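Local coordinates for protein probable fatty acyl-CoA transferase Rv3272 (Mycobacterium tuberculosis, PDB 5YX6) that probably acts as a family III CoA transferase in fatty acid metabolism, binding fatty acyl-CoAs of varied chain length, palmitoyl-CoA most tightly, at residues R14-T19 against D94-V99; Q172-A177 against D208-L213; Y260-A265 against C330-W335; Q287-Q292 against A300-E305. All coordinates share one frame; numbering follows the deposited sequence.

Contact 1: R14-T19 against D94-V99; sequences RVLDFT and DTADVV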
loop_
_atom_site.group_PDB
_atom_site.type_symbol
_atom_site.label_atom_id
_atom_site.label_comp_id
_atom_site.label_asym_id
_atom_site.label_seq_id
_atom_site.Cartn_x
_atom_site.Cartn_y
_atom_site.Cartn_z
ATOM N N ARG A 14 -10.936 -21.469 -8.182
ATOM C CA ARG A 14 -11.175 -21.799 -6.787
ATOM C C ARG A 14 -9.934 -21.520 -5.944
ATOM O O ARG A 14 -8.827 -21.929 -6.291
ATOM C CB ARG A 14 -11.598 -23.265 -6.646
ATOM C CG ARG A 14 -11.688 -23.726 -5.198
ATOM C CD ARG A 14 -12.285 -25.093 -5.108
ATOM N NE ARG A 14 -13.678 -25.073 -5.528
ATOM C CZ ARG A 14 -14.451 -26.153 -5.601
ATOM N NH1 ARG A 14 -13.967 -27.340 -5.261
ATOM N NH2 ARG A 14 -15.715 -26.042 -5.998
ATOM N N VAL A 15 -10.127 -20.817 -4.836
ATOM C CA VAL A 15 -9.027 -20.447 -3.960
ATOM C C VAL A 15 -9.228 -21.050 -2.579
ATOM O O VAL A 15 -10.303 -20.939 -2.001
ATOM C CB VAL A 15 -8.898 -18.913 -3.841
ATOM C CG1 VAL A 15 -7.737 -18.536 -2.933
ATOM C CG2 VAL A 15 -8.752 -18.273 -5.229
ATOM N N LEU A 16 -8.191 -21.695 -2.063
ATOM C CA LEU A 16 -8.183 -22.214 -0.697
ATOM C C LEU A 16 -7.454 -21.247 0.224
ATOM O O LEU A 16 -6.232 -21.125 0.138
ATOM C CB LEU A 16 -7.509 -23.581 -0.647
ATOM C CG LEU A 16 -8.452 -24.770 -0.622
ATOM C CD1 LEU A 16 -9.346 -24.718 -1.845
ATOM C CD2 LEU A 16 -7.661 -26.079 -0.549
ATOM N N ASP A 17 -8.190 -20.574 1.103
ATOM C CA ASP A 17 -7.626 -19.466 1.886
ATOM C C ASP A 17 -7.363 -19.876 3.338
ATOM O O ASP A 17 -8.290 -19.911 4.143
ATOM C CB ASP A 17 -8.579 -18.257 1.840
ATOM C CG ASP A 17 -8.008 -17.002 2.521
ATOM O OD1 ASP A 17 -6.885 -17.078 3.064
ATOM O OD2 ASP A 17 -8.689 -15.935 2.521
ATOM N N PHE A 18 -6.102 -20.154 3.670
ATOM C CA PHE A 18 -5.718 -20.538 5.040
ATOM C C PHE A 18 -5.372 -19.338 5.943
ATOM O O PHE A 18 -5.025 -19.529 7.111
ATOM C CB PHE A 18 -4.509 -21.500 5.027
ATOM C CG PHE A 18 -4.804 -22.894 4.488
ATOM C CD1 PHE A 18 -4.806 -23.146 3.120
ATOM C CD2 PHE A 18 -5.020 -23.957 5.355
ATOM C CE1 PHE A 18 -5.053 -24.426 2.626
ATOM C CE2 PHE A 18 -5.267 -25.233 4.872
ATOM C CZ PHE A 18 -5.283 -25.471 3.502
ATOM N N THR A 19 -5.473 -18.117 5.420
ATOM C CA THR A 19 -4.968 -16.923 6.120
ATOM C C THR A 19 -5.852 -16.441 7.272
ATOM O O THR A 19 -7.038 -16.754 7.330
ATOM C CB THR A 19 -4.808 -15.717 5.158
ATOM O OG1 THR A 19 -6.101 -15.242 4.768
ATOM C CG2 THR A 19 -4.000 -16.085 3.921
ATOM N N ASP A 94 -6.666 -30.665 -4.515
ATOM C CA ASP A 94 -6.641 -31.238 -5.860
ATOM C C ASP A 94 -7.600 -30.501 -6.796
ATOM O O ASP A 94 -7.405 -30.483 -8.006
ATOM C CB ASP A 94 -6.991 -32.733 -5.830
ATOM C CG ASP A 94 -5.876 -33.592 -5.235
ATOM O OD1 ASP A 94 -4.737 -33.090 -5.067
ATOM O OD2 ASP A 94 -6.145 -34.782 -4.942
ATOM N N THR A 95 -8.613 -29.862 -6.222
ATOM C CA THR A 95 -9.621 -29.174 -7.010
ATOM C C THR A 95 -9.358 -27.674 -7.102
ATOM O O THR A 95 -10.137 -26.943 -7.715
ATOM C CB THR A 95 -11.031 -29.376 -6.425
ATOM O OG1 THR A 95 -11.136 -28.663 -5.184
ATOM C CG2 THR A 95 -11.321 -30.857 -6.201
ATOM N N ALA A 96 -8.270 -27.213 -6.491
ATOM C CA ALA A 96 -8.036 -25.774 -6.363
ATOM C C ALA A 96 -7.077 -25.217 -7.410
ATOM O O ALA A 96 -6.168 -25.902 -7.870
ATOM C CB ALA A 96 -7.513 -25.455 -4.974
ATOM N N ASP A 97 -7.273 -23.948 -7.754
ATOM C CA ASP A 97 -6.346 -23.239 -8.617
ATOM C C ASP A 97 -5.260 -22.554 -7.787
ATOM O O ASP A 97 -4.105 -22.469 -8.202
ATOM C CB ASP A 97 -7.089 -22.204 -9.458
ATOM C CG ASP A 97 -8.182 -22.827 -10.309
ATOM O OD1 ASP A 97 -7.854 -23.323 -11.413
ATOM O OD2 ASP A 97 -9.362 -22.812 -9.882
ATOM N N VAL A 98 -5.639 -22.062 -6.611
ATOM C CA VAL A 98 -4.716 -21.328 -5.745
ATOM C C VAL A 98 -4.823 -21.773 -4.287
ATOM O O VAL A 98 -5.916 -22.012 -3.778
ATOM C CB VAL A 98 -4.966 -19.806 -5.799
ATOM C CG1 VAL A 98 -3.975 -19.074 -4.932
ATOM C CG2 VAL A 98 -4.894 -19.280 -7.235
ATOM N N VAL A 99 -3.680 -21.886 -3.625
ATOM C CA VAL A 99 -3.643 -21.945 -2.173
ATOM C C VAL A 99 -3.003 -20.665 -1.614
ATOM O O VAL A 99 -1.923 -20.269 -2.056
ATOM C CB VAL A 99 -2.870 -23.193 -1.681
ATOM C CG1 VAL A 99 -2.550 -23.083 -0.198
ATOM C CG2 VAL A 99 -3.674 -24.440 -1.972
#

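Contact 2: Q172-A177 against D208-L213; sequences QLVDNA and DVAVGL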
loop_
_atom_site.group_PDB
_atom_site.type_symbol
_atom_site.label_atom_id
_atom_site.label_comp_id
_atom_site.label_asym_id
_atom_site.label_seq_id
_atom_site.Cartn_x
_atom_site.Cartn_y
_atom_site.Cartn_z
ATOM N N GLN A 172 -3.304 0.631 9.829
ATOM C CA GLN A 172 -2.565 -0.586 9.510
ATOM C C GLN A 172 -2.154 -0.576 8.050
ATOM O O GLN A 172 -2.692 -1.339 7.237
ATOM C CB GLN A 172 -3.398 -1.838 9.816
ATOM C CG GLN A 172 -3.632 -2.121 11.303
ATOM C CD GLN A 172 -4.527 -1.087 11.964
ATOM O OE1 GLN A 172 -5.730 -1.035 11.699
ATOM N NE2 GLN A 172 -3.943 -0.244 12.811
ATOM N N LEU A 173 -1.195 0.284 7.721
ATOM C CA LEU A 173 -0.842 0.493 6.329
ATOM C C LEU A 173 -0.078 -0.698 5.772
ATOM O O LEU A 173 -0.212 -1.026 4.598
ATOM C CB LEU A 173 -0.014 1.768 6.154
ATOM C CG LEU A 173 1.434 1.720 6.641
ATOM C CD1 LEU A 173 2.317 2.634 5.817
ATOM C CD2 LEU A 173 1.507 2.085 8.111
ATOM N N VAL A 174 0.704 -1.353 6.616
ATOM C CA VAL A 174 1.537 -2.454 6.152
ATOM C C VAL A 174 0.693 -3.694 5.842
ATOM O O VAL A 174 0.925 -4.375 4.843
ATOM C CB VAL A 174 2.631 -2.786 7.181
ATOM C CG1 VAL A 174 3.341 -4.076 6.816
ATOM C CG2 VAL A 174 3.624 -1.645 7.258
ATOM N N ASP A 175 -0.293 -3.961 6.692
ATOM C CA ASP A 175 -1.289 -5.000 6.445
ATOM C C ASP A 175 -2.040 -4.789 5.136
ATOM O O ASP A 175 -2.082 -5.668 4.287
ATOM C CB ASP A 175 -2.311 -5.052 7.583
ATOM C CG ASP A 175 -1.821 -5.838 8.779
ATOM O OD1 ASP A 175 -0.760 -6.481 8.671
ATOM O OD2 ASP A 175 -2.515 -5.833 9.821
ATOM N N ASN A 176 -2.643 -3.617 4.981
ATOM C CA ASN A 176 -3.510 -3.391 3.844
ATOM C C ASN A 176 -2.712 -3.312 2.551
ATOM O O ASN A 176 -3.133 -3.868 1.532
ATOM C CB ASN A 176 -4.358 -2.142 4.071
ATOM C CG ASN A 176 -5.360 -2.329 5.218
ATOM O OD1 ASN A 176 -6.066 -3.340 5.291
ATOM N ND2 ASN A 176 -5.412 -1.360 6.123
ATOM N N ALA A 177 -1.538 -2.696 2.594
ATOM C CA ALA A 177 -0.661 -2.698 1.423
ATOM C C ALA A 177 -0.195 -4.111 1.079
ATOM O O ALA A 177 -0.122 -4.473 -0.098
ATOM C CB ALA A 177 0.545 -1.785 1.640
ATOM N N ASP A 208 9.108 -6.642 3.315
ATOM C CA ASP A 208 9.516 -6.225 1.971
ATOM C C ASP A 208 8.581 -5.154 1.428
ATOM O O ASP A 208 9.022 -4.208 0.787
ATOM C CB ASP A 208 9.563 -7.421 1.015
ATOM C CG ASP A 208 10.672 -8.407 1.362
ATOM O OD1 ASP A 208 11.465 -8.088 2.274
ATOM O OD2 ASP A 208 10.753 -9.492 0.727
ATOM N N VAL A 209 7.291 -5.302 1.705
ATOM C CA VAL A 209 6.316 -4.309 1.302
ATOM C C VAL A 209 6.565 -2.972 1.999
ATOM O O VAL A 209 6.507 -1.919 1.368
ATOM C CB VAL A 209 4.893 -4.784 1.588
ATOM C CG1 VAL A 209 3.893 -3.687 1.228
ATOM C CG2 VAL A 209 4.599 -6.071 0.799
ATOM N N ALA A 210 6.850 -3.024 3.299
ATOM C CA ALA A 210 7.073 -1.823 4.095
ATOM C C ALA A 210 8.308 -1.076 3.618
ATOM O O ALA A 210 8.279 0.147 3.467
ATOM C CB ALA A 210 7.209 -2.171 5.566
ATOM N N VAL A 211 9.382 -1.823 3.371
ATOM C CA VAL A 211 10.602 -1.261 2.802
ATOM C C VAL A 211 10.263 -0.595 1.470
ATOM O O VAL A 211 10.665 0.536 1.206
ATOM C CB VAL A 211 11.690 -2.350 2.613
ATOM C CG1 VAL A 211 12.752 -1.896 1.633
ATOM C CG2 VAL A 211 12.318 -2.730 3.960
ATOM N N GLY A 212 9.485 -1.296 0.652
ATOM C CA GLY A 212 9.066 -0.774 -0.633
ATOM C C GLY A 212 8.308 0.535 -0.545
ATOM O O GLY A 212 8.520 1.424 -1.356
ATOM N N LEU A 213 7.424 0.660 0.436
ATOM C CA LEU A 213 6.672 1.900 0.619
ATOM C C LEU A 213 7.560 3.105 0.946
ATOM O O LEU A 213 7.179 4.236 0.673
ATOM C CB LEU A 213 5.610 1.718 1.711
ATOM C CG LEU A 213 4.504 0.704 1.380
ATOM C CD1 LEU A 213 3.577 0.520 2.574
ATOM C CD2 LEU A 213 3.701 1.130 0.140
#

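Contact 3: Y260-A265 against C330-W335; sequences YIVISA and CLAHTW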
loop_
_atom_site.group_PDB
_atom_site.type_symbol
_atom_site.label_atom_id
_atom_site.label_comp_id
_atom_site.label_asym_id
_atom_site.label_seq_id
_atom_site.Cartn_x
_atom_site.Cartn_y
_atom_site.Cartn_z
ATOM N N TYR A 260 -5.489 24.505 10.240
ATOM C CA TYR A 260 -4.347 24.405 9.350
ATOM C C TYR A 260 -4.778 24.180 7.907
ATOM O O TYR A 260 -5.823 23.578 7.650
ATOM C CB TYR A 260 -3.441 23.266 9.784
ATOM C CG TYR A 260 -2.456 23.633 10.852
ATOM C CD1 TYR A 260 -2.822 23.637 12.195
ATOM C CD2 TYR A 260 -1.147 23.954 10.522
ATOM C CE1 TYR A 260 -1.905 23.968 13.182
ATOM C CE2 TYR A 260 -0.225 24.279 11.494
ATOM C CZ TYR A 260 -0.607 24.285 12.824
ATOM O OH TYR A 260 0.321 24.610 13.788
ATOM N N ILE A 261 -3.966 24.651 6.966
ATOM C CA ILE A 261 -4.201 24.346 5.562
ATOM C C ILE A 261 -2.976 23.646 4.982
ATOM O O ILE A 261 -1.840 24.025 5.253
ATOM C CB ILE A 261 -4.535 25.621 4.720
ATOM C CG1 ILE A 261 -4.931 25.231 3.288
ATOM C CG2 ILE A 261 -3.363 26.601 4.691
ATOM C CD1 ILE A 261 -5.218 26.416 2.387
ATOM N N VAL A 262 -3.223 22.614 4.191
ATOM C CA VAL A 262 -2.171 21.927 3.463
ATOM C C VAL A 262 -2.060 22.488 2.044
ATOM O O VAL A 262 -3.039 22.486 1.312
ATOM C CB VAL A 262 -2.450 20.414 3.406
ATOM C CG1 VAL A 262 -1.392 19.708 2.586
ATOM C CG2 VAL A 262 -2.537 19.838 4.821
ATOM N N ILE A 263 -0.875 22.968 1.670
ATOM C CA ILE A 263 -0.648 23.570 0.360
ATOM C C ILE A 263 0.559 22.970 -0.342
ATOM O O ILE A 263 1.615 22.806 0.260
ATOM C CB ILE A 263 -0.417 25.104 0.457
ATOM C CG1 ILE A 263 -1.628 25.821 1.055
ATOM C CG2 ILE A 263 -0.102 25.677 -0.903
ATOM C CD1 ILE A 263 -1.348 27.282 1.418
ATOM N N SER A 264 0.412 22.655 -1.622
ATOM C CA SER A 264 1.570 22.302 -2.434
ATOM C C SER A 264 1.607 23.163 -3.696
ATOM O O SER A 264 0.797 22.991 -4.606
ATOM C CB SER A 264 1.559 20.820 -2.803
ATOM O OG SER A 264 2.795 20.465 -3.399
ATOM N N ALA A 265 2.552 24.092 -3.735
ATOM C CA ALA A 265 2.664 25.034 -4.833
ATOM C C ALA A 265 4.123 25.416 -5.032
ATOM O O ALA A 265 4.528 26.540 -4.744
ATOM C CB ALA A 265 1.811 26.263 -4.573
ATOM N N CYS A 330 -5.809 21.692 0.663
ATOM C CA CYS A 330 -6.935 21.047 1.338
ATOM C C CYS A 330 -6.848 21.221 2.843
ATOM O O CYS A 330 -5.806 21.612 3.366
ATOM C CB CYS A 330 -6.973 19.556 1.017
ATOM S SG CYS A 330 -5.550 18.668 1.706
ATOM N N LEU A 331 -7.948 20.941 3.537
ATOM C CA LEU A 331 -7.912 20.798 4.996
ATOM C C LEU A 331 -7.336 19.437 5.354
ATOM O O LEU A 331 -7.500 18.462 4.604
ATOM C CB LEU A 331 -9.306 20.934 5.615
ATOM C CG LEU A 331 -10.084 22.220 5.343
ATOM C CD1 LEU A 331 -11.453 22.147 6.002
ATOM C CD2 LEU A 331 -9.299 23.437 5.810
ATOM N N ALA A 332 -6.701 19.352 6.515
ATOM C CA ALA A 332 -6.286 18.061 7.044
ATOM C C ALA A 332 -7.445 17.443 7.811
ATOM O O ALA A 332 -7.524 17.575 9.028
ATOM C CB ALA A 332 -5.072 18.213 7.933
ATOM N N HIS A 333 -8.353 16.797 7.087
ATOM C CA HIS A 333 -9.559 16.223 7.679
ATOM C C HIS A 333 -9.227 15.130 8.676
ATOM O O HIS A 333 -8.258 14.389 8.493
ATOM C CB HIS A 333 -10.480 15.617 6.619
ATOM C CG HIS A 333 -10.975 16.588 5.594
ATOM N ND1 HIS A 333 -11.921 17.551 5.874
ATOM C CD2 HIS A 333 -10.691 16.710 4.275
ATOM C CE1 HIS A 333 -12.181 18.238 4.776
ATOM N NE2 HIS A 333 -11.449 17.747 3.791
ATOM N N THR A 334 -10.054 15.034 9.715
ATOM C CA THR A 334 -10.082 13.880 10.605
ATOM C C THR A 334 -10.905 12.769 9.963
ATOM O O THR A 334 -11.671 13.017 9.022
ATOM C CB THR A 334 -10.708 14.222 11.973
ATOM O OG1 THR A 334 -12.100 14.521 11.798
ATOM C CG2 THR A 334 -9.997 15.416 12.608
ATOM N N TRP A 335 -10.746 11.554 10.471
ATOM C CA TRP A 335 -11.539 10.421 10.007
ATOM C C TRP A 335 -13.029 10.747 10.085
ATOM O O TRP A 335 -13.776 10.496 9.137
ATOM C CB TRP A 335 -11.208 9.153 10.824
ATOM C CG TRP A 335 -9.792 8.674 10.616
ATOM C CD1 TRP A 335 -9.085 8.693 9.445
ATOM C CD2 TRP A 335 -8.906 8.125 11.605
ATOM N NE1 TRP A 335 -7.821 8.185 9.643
ATOM C CE2 TRP A 335 -7.685 7.837 10.961
ATOM C CE3 TRP A 335 -9.027 7.845 12.971
ATOM C CZ2 TRP A 335 -6.596 7.286 11.636
ATOM C CZ3 TRP A 335 -7.941 7.303 13.637
ATOM C CH2 TRP A 335 -6.743 7.030 12.969
#

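Contact 4: Q287-Q292 against A300-E305; sequences QRFAEQ and AELTAE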
loop_
_atom_site.group_PDB
_atom_site.type_symbol
_atom_site.label_atom_id
_atom_site.label_comp_id
_atom_site.label_asym_id
_atom_site.label_seq_id
_atom_site.Cartn_x
_atom_site.Cartn_y
_atom_site.Cartn_z
ATOM N N GLN A 287 14.931 37.726 -3.081
ATOM C CA GLN A 287 16.094 36.896 -3.402
ATOM C C GLN A 287 16.193 35.628 -2.545
ATOM O O GLN A 287 16.912 34.691 -2.892
ATOM C CB GLN A 287 17.378 37.719 -3.253
ATOM N N ARG A 288 15.467 35.596 -1.434
ATOM C CA ARG A 288 15.450 34.422 -0.566
ATOM C C ARG A 288 14.548 33.309 -1.091
ATOM O O ARG A 288 14.722 32.138 -0.730
ATOM C CB ARG A 288 15.040 34.829 0.854
ATOM C CG ARG A 288 16.037 35.815 1.418
ATOM C CD ARG A 288 15.729 36.392 2.787
ATOM N NE ARG A 288 14.475 35.995 3.419
ATOM C CZ ARG A 288 13.389 36.761 3.448
ATOM N NH1 ARG A 288 13.392 37.936 2.837
ATOM N NH2 ARG A 288 12.295 36.355 4.073
ATOM N N PHE A 289 13.577 33.677 -1.924
ATOM C CA PHE A 289 12.546 32.736 -2.334
ATOM C C PHE A 289 12.321 32.647 -3.847
ATOM O O PHE A 289 11.556 31.794 -4.308
ATOM C CB PHE A 289 11.221 33.104 -1.673
ATOM C CG PHE A 289 11.319 33.331 -0.201
ATOM C CD1 PHE A 289 11.818 32.351 0.632
ATOM C CD2 PHE A 289 10.885 34.520 0.356
ATOM C CE1 PHE A 289 11.899 32.559 1.990
ATOM C CE2 PHE A 289 10.959 34.731 1.712
ATOM C CZ PHE A 289 11.466 33.748 2.531
ATOM N N ALA A 290 12.995 33.490 -4.622
ATOM C CA ALA A 290 12.660 33.624 -6.042
ATOM C C ALA A 290 12.913 32.342 -6.846
ATOM O O ALA A 290 12.098 31.967 -7.686
ATOM C CB ALA A 290 13.427 34.788 -6.653
ATOM N N GLU A 291 14.032 31.671 -6.585
ATOM C CA GLU A 291 14.311 30.383 -7.218
ATOM C C GLU A 291 13.945 29.256 -6.252
ATOM O O GLU A 291 13.954 29.454 -5.036
ATOM C CB GLU A 291 15.781 30.284 -7.641
ATOM N N GLN A 292 13.618 28.084 -6.787
ATOM C CA GLN A 292 13.138 26.976 -5.960
ATOM C C GLN A 292 14.196 26.440 -5.001
ATOM O O GLN A 292 13.875 26.034 -3.883
ATOM C CB GLN A 292 12.610 25.833 -6.821
ATOM C CG GLN A 292 11.995 24.720 -5.982
ATOM C CD GLN A 292 11.200 23.726 -6.804
ATOM O OE1 GLN A 292 10.701 24.050 -7.888
ATOM N NE2 GLN A 292 11.067 22.507 -6.286
ATOM N N ALA A 300 12.761 27.664 6.244
ATOM C CA ALA A 300 12.256 28.097 7.540
ATOM C C ALA A 300 11.693 29.514 7.487
ATOM O O ALA A 300 10.610 29.781 8.007
ATOM C CB ALA A 300 13.354 27.998 8.590
ATOM N N GLU A 301 12.441 30.415 6.862
ATOM C CA GLU A 301 11.986 31.788 6.647
ATOM C C GLU A 301 10.688 31.837 5.835
ATOM O O GLU A 301 9.783 32.617 6.147
ATOM C CB GLU A 301 13.078 32.607 5.941
ATOM C CG GLU A 301 14.290 32.949 6.815
ATOM C CD GLU A 301 15.236 31.759 7.020
ATOM O OE1 GLU A 301 15.150 30.780 6.243
ATOM O OE2 GLU A 301 16.059 31.795 7.966
ATOM N N LEU A 302 10.598 30.995 4.803
ATOM C CA LEU A 302 9.421 30.958 3.942
ATOM C C LEU A 302 8.107 30.646 4.664
ATOM O O LEU A 302 7.119 31.356 4.470
ATOM C CB LEU A 302 9.634 29.958 2.803
ATOM C CG LEU A 302 8.458 29.831 1.822
ATOM C CD1 LEU A 302 8.033 31.194 1.325
ATOM C CD2 LEU A 302 8.827 28.958 0.638
ATOM N N THR A 303 8.075 29.599 5.482
ATOM C CA THR A 303 6.845 29.249 6.199
ATOM C C THR A 303 6.424 30.401 7.104
ATOM O O THR A 303 5.231 30.620 7.342
ATOM C CB THR A 303 6.975 27.937 7.020
ATOM O OG1 THR A 303 6.464 28.129 8.349
ATOM C CG2 THR A 303 8.405 27.489 7.088
ATOM N N ALA A 304 7.410 31.122 7.628
ATOM C CA ALA A 304 7.138 32.285 8.462
ATOM C C ALA A 304 6.415 33.370 7.676
ATOM O O ALA A 304 5.402 33.916 8.128
ATOM C CB ALA A 304 8.428 32.832 9.027
ATOM N N GLU A 305 6.927 33.667 6.487
ATOM C CA GLU A 305 6.321 34.692 5.637
ATOM C C GLU A 305 4.919 34.278 5.192
ATOM O O GLU A 305 3.998 35.087 5.195
ATOM C CB GLU A 305 7.211 34.985 4.433
ATOM C CG GLU A 305 8.577 35.569 4.811
ATOM C CD GLU A 305 8.518 37.001 5.363
ATOM O OE1 GLU A 305 7.462 37.667 5.226
ATOM O OE2 GLU A 305 9.538 37.453 5.943
#

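Contact 1: R14-T19 against D94-V99
Strand 14-17 and the start of strand 98-101 run parallel, with V15 paired to V98 and L16 to V99. L16 N donates to V98 O at 2.9 Å, almost straight. R14 O takes two backbone donors, V98 N at 3.2 Å and D97 N at 2.9 Å. The carboxylate of D97 grips the same residue again. Its OD2 accepts from R14 N through the anti lone pair, at 2.7 Å and 168°. The other oxygen, OD1, forms a salt bridge with R193. R14 extends with CG anti to its backbone nitrogen (chi1 173°), and a bend at chi3 brings NH1 to T95 OG1 at 3.1 Å. That bond is bent; T95 OG1 is also bonded to L92 O, and R14 NE pairs with E37. On the L16 face, L16 CD1 rests on A96 CB at 3.7 Å. F18 CE1 comes within 4.0 Å of V99 CG1. Helix 83-94 packs against L16 and F18 here. On the other face, V15 and V98 stand next to each other with the same heading. This is the central pairing of the parallel sheet, between the first and fourth strands in the order 3-2-1-4-5-6, characteristic of the Rossmann fold domain.

Contact 2: Q172-A177 against D208-L213
L173 and L213 meet through their CD1 atoms, and their first torsions differ. L173 holds CG between its backbone nitrogen and carbonyl carbon (chi1 73°), which swings its end towards helix 206-213. L213 has CG anti to its carbonyl carbon (chi1 -65°). The two leucines run antiparallel alongside each other, CD1 of L173 lying 4.1 Å from CD1 of L213. A177 has no torsion to set: its CB points toward the other helix. There it touches V209 CG1 at 3.9 Å and L213 CD1 at 3.9 Å. V174 uses its CG2 branch, which meets A210 CB at 4.0 Å. These apolar residues pack the first turn of helix 173-196 against helix 206-213. The short helix axes cross at 105° and come within 9.5 Å. The dimer interface adjoins this contact. L173 packs on L173 of the second subunit, and L213 O accepts a hydrogen bond from N176 ND2 of that subunit. D175, inferred to be the nucleophile, sits on this same turn. Its CB is directed away from 208-213, and its side chain packs on M206 at the start of that helix. Its backbone N is held by D146 OD2. The contact itself is wholly apolar: the closest contacts are between methyl groups, and all six touching residues are buried. Its chemistry implies that the turn carrying D175 is backed by hydrophobic packing on one side.

Contact 3: Y260-A265 against C330-W335
V262 and C330 are joined by both hydrogen bonds of an antiparallel hydrogen-bonded pair. V262 N donates to C330 O at 2.9 Å. C330 N returns a bond to V262 O at 3.0 Å. I261 CG1 also lies 3.7 Å from C330 O. These strands are the middle and one outer member of a three-stranded antiparallel sheet, 253-255, 260-264 and 328-331. It probably belongs to the small domain of the protein. On the face of V262 and C330, V262 CB packs on C330 SG at 3.9 Å. A chi1 of 66° at C330, with the sulfur between its own backbone nitrogen and carbonyl carbon, sets SG against that CB. Further along, V262 CG2 reaches A332 CB at 4.3 Å, a looser touch. This face meets the second subunit, where C330 lies on E152 and S264 on I145 of that chain. The other face carries I261, which packs on W318 and V319 of helix 315-324. L331 CD2 comes within 3.9 Å of Y260 O. A332 centres an inverse gamma turn. The CB of L331 lies 4.0 Å above one face of the H333 ring, offset toward the rim. T334 then caps helix 335-338, its side chain bonding a backbone N in the first turn, and W335 NE1 bonds Q214 OE1 of the second subunit.

Contact 4: Q287-Q292 against A300-E305
F289 is the tightly packed part of this contact, its ring laid against helix 299-310. L302 CD1 sits over one face, 4.1 Å from the ring centroid and 13° off the ring normal, a CH-pi contact. L302 CB is 3.5 Å from F289 CE1. The opposite face is covered by R288 CB, 3.9 Å above the plane and over its centre. E301 CB lies at the ring edge, in plane, 3.9 Å from F289 CZ. Both F289 and L302 also lean on W271 of helix 268-277. F289 thus packs the loop between helices 282-285 and 292-297 onto helix 299-310, within the helices that separate strands 260-264 and 328-331. R295 NH1 of helix 292-297 bonds F289 O, and N298 ND2 just after it bonds R288 O. The outer side is looser. R288 NH2 meets E305 OE2 in a long salt bridge of 3.5 Å, the two flat groups turned 62° against each other. The stronger partner of R288 is D286, which pairs with NH1, and E305 OE1 pairs with R280. A chi1 of -63° places E305 CG 4.0 Å from F289 CE2, and the bend at chi2 turns the carboxylate to R288. E301 is exposed, and its carboxylate leads away from the loop.

How the contacts relate
From the N terminus, contact 1 comes first. It joins 14-19 to 94-99 and closes a span of 74 residues by pairing two strands of the Rossmann domain sheet. Contact 2 follows in series, bringing helix 206-213 back onto the start of helix 173-196 after 30 residues. Contact 3 then pairs 260-265 with 330-335 around 64 mostly helical residues. Contact 4 falls within that span, with 7 residues between its segments, and no two contacts cross. Contacts 3 and 4 lie on the same side of the chain's centre, their own centres about 20 Å apart. Contact 1 is on the opposite side, its centre about 58 Å from that of contact 4. Contacts 2 and 3 both touch the second subunit.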